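Long-range contact in 3-oxo-tetronate kinase (Cupriavidus necator, PDB 5DMH), which catalyses the ATP-dependent phosphorylation of 3-oxo-tetronate to 3-oxo-tetronate 4-phosphate: residues V405-V418 against T421-K434. Residues are numbered along the deposited sequence; the frame is centred on the assembly and turned at random.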
loop_
_atom_site.group_PDB
_atom_site.type_symbol
_atom_site.label_atom_id
_atom_site.label_comp_id
_atom_site.label_asym_id
_atom_site.label_seq_id
_atom_site.Cartn_x
_atom_site.Cartn_y
_atom_site.Cartn_z
ATOM N N VAL A 405 -4.853 10.915 12.125
ATOM C CA VAL A 405 -5.989 10.161 11.616
ATOM C C VAL A 405 -6.042 8.798 12.301
ATOM O O VAL A 405 -5.026 8.125 12.388
ATOM C CB VAL A 405 -5.861 9.976 10.105
ATOM C CG1 VAL A 405 -6.953 9.090 9.561
ATOM C CG2 VAL A 405 -5.883 11.347 9.418
ATOM N N ARG A 406 -7.222 8.395 12.752
ATOM C CA ARG A 406 -7.377 7.102 13.412
ATOM C C ARG A 406 -7.938 6.003 12.501
ATOM O O ARG A 406 -7.659 4.817 12.706
ATOM C CB ARG A 406 -8.247 7.249 14.672
ATOM C CG ARG A 406 -7.555 8.043 15.782
ATOM C CD ARG A 406 -8.521 8.456 16.893
ATOM N NE ARG A 406 -7.899 9.418 17.805
ATOM C CZ ARG A 406 -8.492 9.947 18.872
ATOM N NH1 ARG A 406 -9.740 9.615 19.189
ATOM N NH2 ARG A 406 -7.834 10.816 19.628
ATOM N N ALA A 407 -8.727 6.394 11.505
ATOM C CA ALA A 407 -9.381 5.416 10.637
ATOM C C ALA A 407 -9.911 6.134 9.410
ATOM O O ALA A 407 -10.079 7.348 9.432
ATOM C CB ALA A 407 -10.500 4.705 11.379
ATOM N N LEU A 408 -10.141 5.379 8.342
ATOM C CA LEU A 408 -10.599 5.915 7.070
ATOM C C LEU A 408 -11.778 5.083 6.566
ATOM O O LEU A 408 -11.811 3.844 6.723
ATOM C CB LEU A 408 -9.485 5.884 6.027
ATOM C CG LEU A 408 -8.297 6.813 6.264
ATOM C CD1 LEU A 408 -7.199 6.583 5.254
ATOM C CD2 LEU A 408 -8.775 8.245 6.250
ATOM N N ARG A 409 -12.730 5.792 5.960
ATOM C CA ARG A 409 -13.813 5.194 5.193
ATOM C C ARG A 409 -13.424 5.237 3.712
ATOM O O ARG A 409 -12.916 6.236 3.236
ATOM C CB ARG A 409 -15.116 5.978 5.401
ATOM C CG ARG A 409 -16.258 5.386 4.606
ATOM C CD ARG A 409 -17.574 5.513 5.332
ATOM N NE ARG A 409 -18.132 6.851 5.208
ATOM C CZ ARG A 409 -19.161 7.179 4.423
ATOM N NH1 ARG A 409 -19.764 6.272 3.665
ATOM N NH2 ARG A 409 -19.595 8.433 4.399
ATOM N N ILE A 410 -13.680 4.154 2.993
ATOM C CA ILE A 410 -13.254 4.026 1.605
ATOM C C ILE A 410 -14.341 4.481 0.638
ATOM O O ILE A 410 -15.464 3.988 0.673
ATOM C CB ILE A 410 -12.867 2.550 1.317
ATOM C CG1 ILE A 410 -11.955 2.016 2.438
ATOM C CG2 ILE A 410 -12.201 2.406 -0.031
ATOM C CD1 ILE A 410 -10.653 2.817 2.658
ATOM N N GLY A 411 -14.016 5.445 -0.208
ATOM C CA GLY A 411 -14.954 5.929 -1.200
ATOM C C GLY A 411 -14.639 5.315 -2.553
ATOM O O GLY A 411 -14.149 4.179 -2.629
ATOM N N ALA A 412 -14.867 6.091 -3.608
ATOM C CA ALA A 412 -14.780 5.590 -4.968
ATOM C C ALA A 412 -13.361 5.574 -5.491
ATOM O O ALA A 412 -12.536 6.399 -5.101
ATOM C CB ALA A 412 -15.670 6.417 -5.898
ATOM N N GLN A 413 -13.088 4.631 -6.396
ATOM C CA GLN A 413 -11.776 4.537 -7.023
ATOM C C GLN A 413 -11.525 5.776 -7.879
ATOM O O GLN A 413 -12.366 6.157 -8.685
ATOM C CB GLN A 413 -11.698 3.274 -7.897
ATOM C CG GLN A 413 -10.356 3.099 -8.608
ATOM C CD GLN A 413 -10.194 1.717 -9.197
ATOM O OE1 GLN A 413 -10.303 0.702 -8.489
ATOM N NE2 GLN A 413 -9.951 1.655 -10.499
ATOM N N ILE A 414 -10.363 6.397 -7.690
ATOM C CA ILE A 414 -9.897 7.489 -8.542
ATOM C C ILE A 414 -9.081 6.952 -9.729
ATOM O O ILE A 414 -9.298 7.349 -10.867
ATOM C CB ILE A 414 -9.021 8.456 -7.735
ATOM C CG1 ILE A 414 -9.801 8.987 -6.522
ATOM C CG2 ILE A 414 -8.517 9.589 -8.617
ATOM C CD1 ILE A 414 -8.903 9.628 -5.486
ATOM N N ALA A 415 -8.150 6.048 -9.435
ATOM C CA ALA A 415 -7.327 5.349 -10.428
ATOM C C ALA A 415 -7.099 3.939 -9.912
ATOM O O ALA A 415 -7.277 3.683 -8.729
ATOM C CB ALA A 415 -6.013 6.032 -10.599
ATOM N N PRO A 416 -6.700 3.018 -10.781
ATOM C CA PRO A 416 -6.455 1.671 -10.247
ATOM C C PRO A 416 -5.503 1.701 -9.053
ATOM O O PRO A 416 -4.441 2.349 -9.080
ATOM C CB PRO A 416 -5.871 0.917 -11.452
ATOM C CG PRO A 416 -6.452 1.647 -12.657
ATOM C CD PRO A 416 -6.463 3.105 -12.227
ATOM N N GLY A 417 -5.908 1.017 -7.983
ATOM C CA GLY A 417 -5.156 0.981 -6.755
ATOM C C GLY A 417 -5.286 2.204 -5.835
ATOM O O GLY A 417 -4.641 2.231 -4.798
ATOM N N VAL A 418 -6.095 3.202 -6.210
ATOM C CA VAL A 418 -6.179 4.445 -5.436
ATOM C C VAL A 418 -7.614 4.947 -5.244
ATOM O O VAL A 418 -8.195 5.590 -6.128
ATOM C CB VAL A 418 -5.350 5.582 -6.045
ATOM C CG1 VAL A 418 -5.156 6.714 -4.995
ATOM C CG2 VAL A 418 -4.003 5.088 -6.533
ATOM N N THR A 421 -10.850 8.632 0.053
ATOM C CA THR A 421 -11.151 8.198 1.419
ATOM C C THR A 421 -11.564 9.413 2.235
ATOM O O THR A 421 -11.260 10.548 1.866
ATOM C CB THR A 421 -9.927 7.520 2.123
ATOM O OG1 THR A 421 -8.922 8.493 2.426
ATOM C CG2 THR A 421 -9.300 6.421 1.264
ATOM N N VAL A 422 -12.272 9.178 3.339
ATOM C CA VAL A 422 -12.540 10.241 4.275
ATOM C C VAL A 422 -12.324 9.747 5.701
ATOM O O VAL A 422 -12.458 8.556 5.972
ATOM C CB VAL A 422 -13.956 10.809 4.090
ATOM C CG1 VAL A 422 -14.067 11.469 2.718
ATOM C CG2 VAL A 422 -15.013 9.720 4.262
ATOM N N THR A 423 -11.968 10.661 6.600
ATOM C CA THR A 423 -11.856 10.308 8.012
ATOM C C THR A 423 -13.249 10.297 8.616
ATOM O O THR A 423 -14.216 10.658 7.949
ATOM C CB THR A 423 -10.979 11.307 8.811
ATOM O OG1 THR A 423 -11.629 12.577 8.888
ATOM C CG2 THR A 423 -9.639 11.465 8.182
ATOM N N LEU A 424 -13.361 9.904 9.883
ATOM C CA LEU A 424 -14.667 9.850 10.552
ATOM C C LEU A 424 -14.977 11.019 11.523
ATOM O O LEU A 424 -15.920 10.949 12.306
ATOM C CB LEU A 424 -14.825 8.492 11.261
ATOM C CG LEU A 424 -14.771 7.260 10.348
ATOM C CD1 LEU A 424 -15.114 6.005 11.121
ATOM C CD2 LEU A 424 -15.712 7.407 9.160
ATOM N N ASP A 425 -14.208 12.099 11.441
ATOM C CA ASP A 425 -14.413 13.282 12.280
ATOM C C ASP A 425 -15.746 13.975 11.970
ATOM O O ASP A 425 -16.326 13.764 10.907
ATOM C CB ASP A 425 -13.271 14.285 12.055
ATOM C CG ASP A 425 -11.888 13.674 12.281
ATOM O OD1 ASP A 425 -11.523 13.438 13.445
ATOM O OD2 ASP A 425 -11.152 13.455 11.292
ATOM N N ALA A 426 -16.229 14.815 12.885
ATOM C CA ALA A 426 -17.462 15.543 12.623
ATOM C C ALA A 426 -17.297 16.360 11.347
ATOM O O ALA A 426 -18.205 16.426 10.522
ATOM C CB ALA A 426 -17.829 16.438 13.798
ATOM N N LYS A 427 -16.131 16.980 11.196
ATOM C CA LYS A 427 -15.752 17.630 9.945
ATOM C C LYS A 427 -14.632 16.814 9.290
ATOM O O LYS A 427 -13.447 17.032 9.535
ATOM C CB LYS A 427 -15.319 19.076 10.190
ATOM C CG LYS A 427 -16.484 19.985 10.536
ATOM C CD LYS A 427 -16.041 21.411 10.828
ATOM C CE LYS A 427 -15.460 21.537 12.231
ATOM N NZ LYS A 427 -15.832 22.838 12.882
ATOM N N PRO A 428 -15.009 15.854 8.449
ATOM C CA PRO A 428 -13.970 14.916 7.995
ATOM C C PRO A 428 -12.858 15.570 7.186
ATOM O O PRO A 428 -13.021 16.688 6.685
ATOM C CB PRO A 428 -14.742 13.937 7.095
ATOM C CG PRO A 428 -16.192 14.116 7.439
ATOM C CD PRO A 428 -16.328 15.564 7.866
ATOM N N LEU A 429 -11.742 14.865 7.070
ATOM C CA LEU A 429 -10.726 15.151 6.074
ATOM C C LEU A 429 -10.935 14.192 4.921
ATOM O O LEU A 429 -11.401 13.081 5.114
ATOM C CB LEU A 429 -9.319 14.969 6.640
ATOM C CG LEU A 429 -9.028 15.718 7.935
ATOM C CD1 LEU A 429 -7.632 15.384 8.442
ATOM C CD2 LEU A 429 -9.204 17.237 7.729
ATOM N N ALA A 430 -10.603 14.633 3.718
ATOM C CA ALA A 430 -10.646 13.755 2.559
ATOM C C ALA A 430 -9.217 13.541 2.096
ATOM O O ALA A 430 -8.459 14.502 1.900
ATOM C CB ALA A 430 -11.490 14.363 1.452
ATOM N N LEU A 431 -8.849 12.272 1.943
ATOM C CA LEU A 431 -7.494 11.886 1.606
ATOM C C LEU A 431 -7.437 10.995 0.382
ATOM O O LEU A 431 -8.276 10.107 0.215
ATOM C CB LEU A 431 -6.898 11.057 2.742
ATOM C CG LEU A 431 -6.834 11.673 4.143
ATOM C CD1 LEU A 431 -6.303 10.623 5.086
ATOM C CD2 LEU A 431 -5.917 12.820 4.129
ATOM N N ALA A 432 -6.408 11.186 -0.432
ATOM C CA ALA A 432 -6.097 10.250 -1.508
ATOM C C ALA A 432 -4.641 9.898 -1.308
ATOM O O ALA A 432 -3.769 10.769 -1.359
ATOM C CB ALA A 432 -6.330 10.882 -2.892
ATOM N N LEU A 433 -4.392 8.636 -0.992
ATOM C CA LEU A 433 -3.073 8.150 -0.665
ATOM C C LEU A 433 -2.598 7.303 -1.842
ATOM O O LEU A 433 -2.980 6.137 -1.981
ATOM C CB LEU A 433 -3.118 7.308 0.614
ATOM C CG LEU A 433 -3.715 8.041 1.819
ATOM C CD1 LEU A 433 -3.660 7.198 3.089
ATOM C CD2 LEU A 433 -3.060 9.410 2.043
ATOM N N LYS A 434 -1.767 7.910 -2.669
ATOM C CA LYS A 434 -1.358 7.340 -3.955
ATOM C C LYS A 434 -0.024 6.609 -3.878
ATOM O O LYS A 434 1.031 7.205 -3.734
ATOM C CB LYS A 434 -1.256 8.462 -4.991
ATOM C CG LYS A 434 -0.951 8.020 -6.422
ATOM C CD LYS A 434 -0.230 9.145 -7.160
ATOM C CE LYS A 434 1.268 9.024 -6.972
ATOM N NZ LYS A 434 1.930 8.466 -8.155
HETATM O O HOH W 1 -11.248 8.941 11.414
HETATM O O HOH W 2 -2.576 3.834 -3.569
#
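The Arg409 guanidinium is met obliquely by CG2 of Val422, while the base of the chain rests on the same methyl, Arg409 CB lying 3.9 Å from Val422 CG2 and Leu424 CD2 closing in on that CB. The arginine chain, itself exposed, bends at its second and third torsions and also touches Pro282. Arg409 and Val422 form an antiparallel hydrogen-bonded pair: Arg409 N reaches Val422 O at 2.8 Å, almost straight at 171°, and Val422 N bonds Arg409 O at 3.0 Å.

The other face carries Leu408, Ile410, Thr421 and Thr423, all buried, and joins aliphatic contacts to two hydrogen-bonded threonine hydroxyls. With CG anti to its carbonyl carbon (chi1 -68°), Leu408 extends across strand 418-423 to strand 430-434, where its CD2 lies 3.6 Å from Leu431 CD1; the two leucines cross at about a right angle. The methyl of Thr423 touches both Leu408 CD2 and Val405 CG1, forming a close triangle with them. Thr421 turns its methyl to Ile410 CD1 and gives its hydroxyl to Leu431 O from above the carbonyl plane (2.8 Å from OG1), a carbonyl that also accepts from Thr421 N. Thr423 OG1 donates to Asp425 OD2 and accepts from Leu429 N, pinning the loop between strands.

At the hairpin end, a classic bulge sets Ile414 and Ala415 opposite Val418, and Ile414 CD1 rests 3.9 Å from Ala432 CB. A water joins Gly417 O to Leu433 O.

The hairpin and strand 430-434, all within the nucleotide-binding domain, lie between strand 58-62 of the sugar-binding domain, where Leu408 bonds to Gln60, and strand 387-391. Helix 41-53 packs on Ile410 and Leu433, helix 443-451 on Ile414 and Val418. Lys434, its side chain about 7 Å from the bound ADP at the nearest atoms, hydrogen-bonds through NZ to Gln302 OE1.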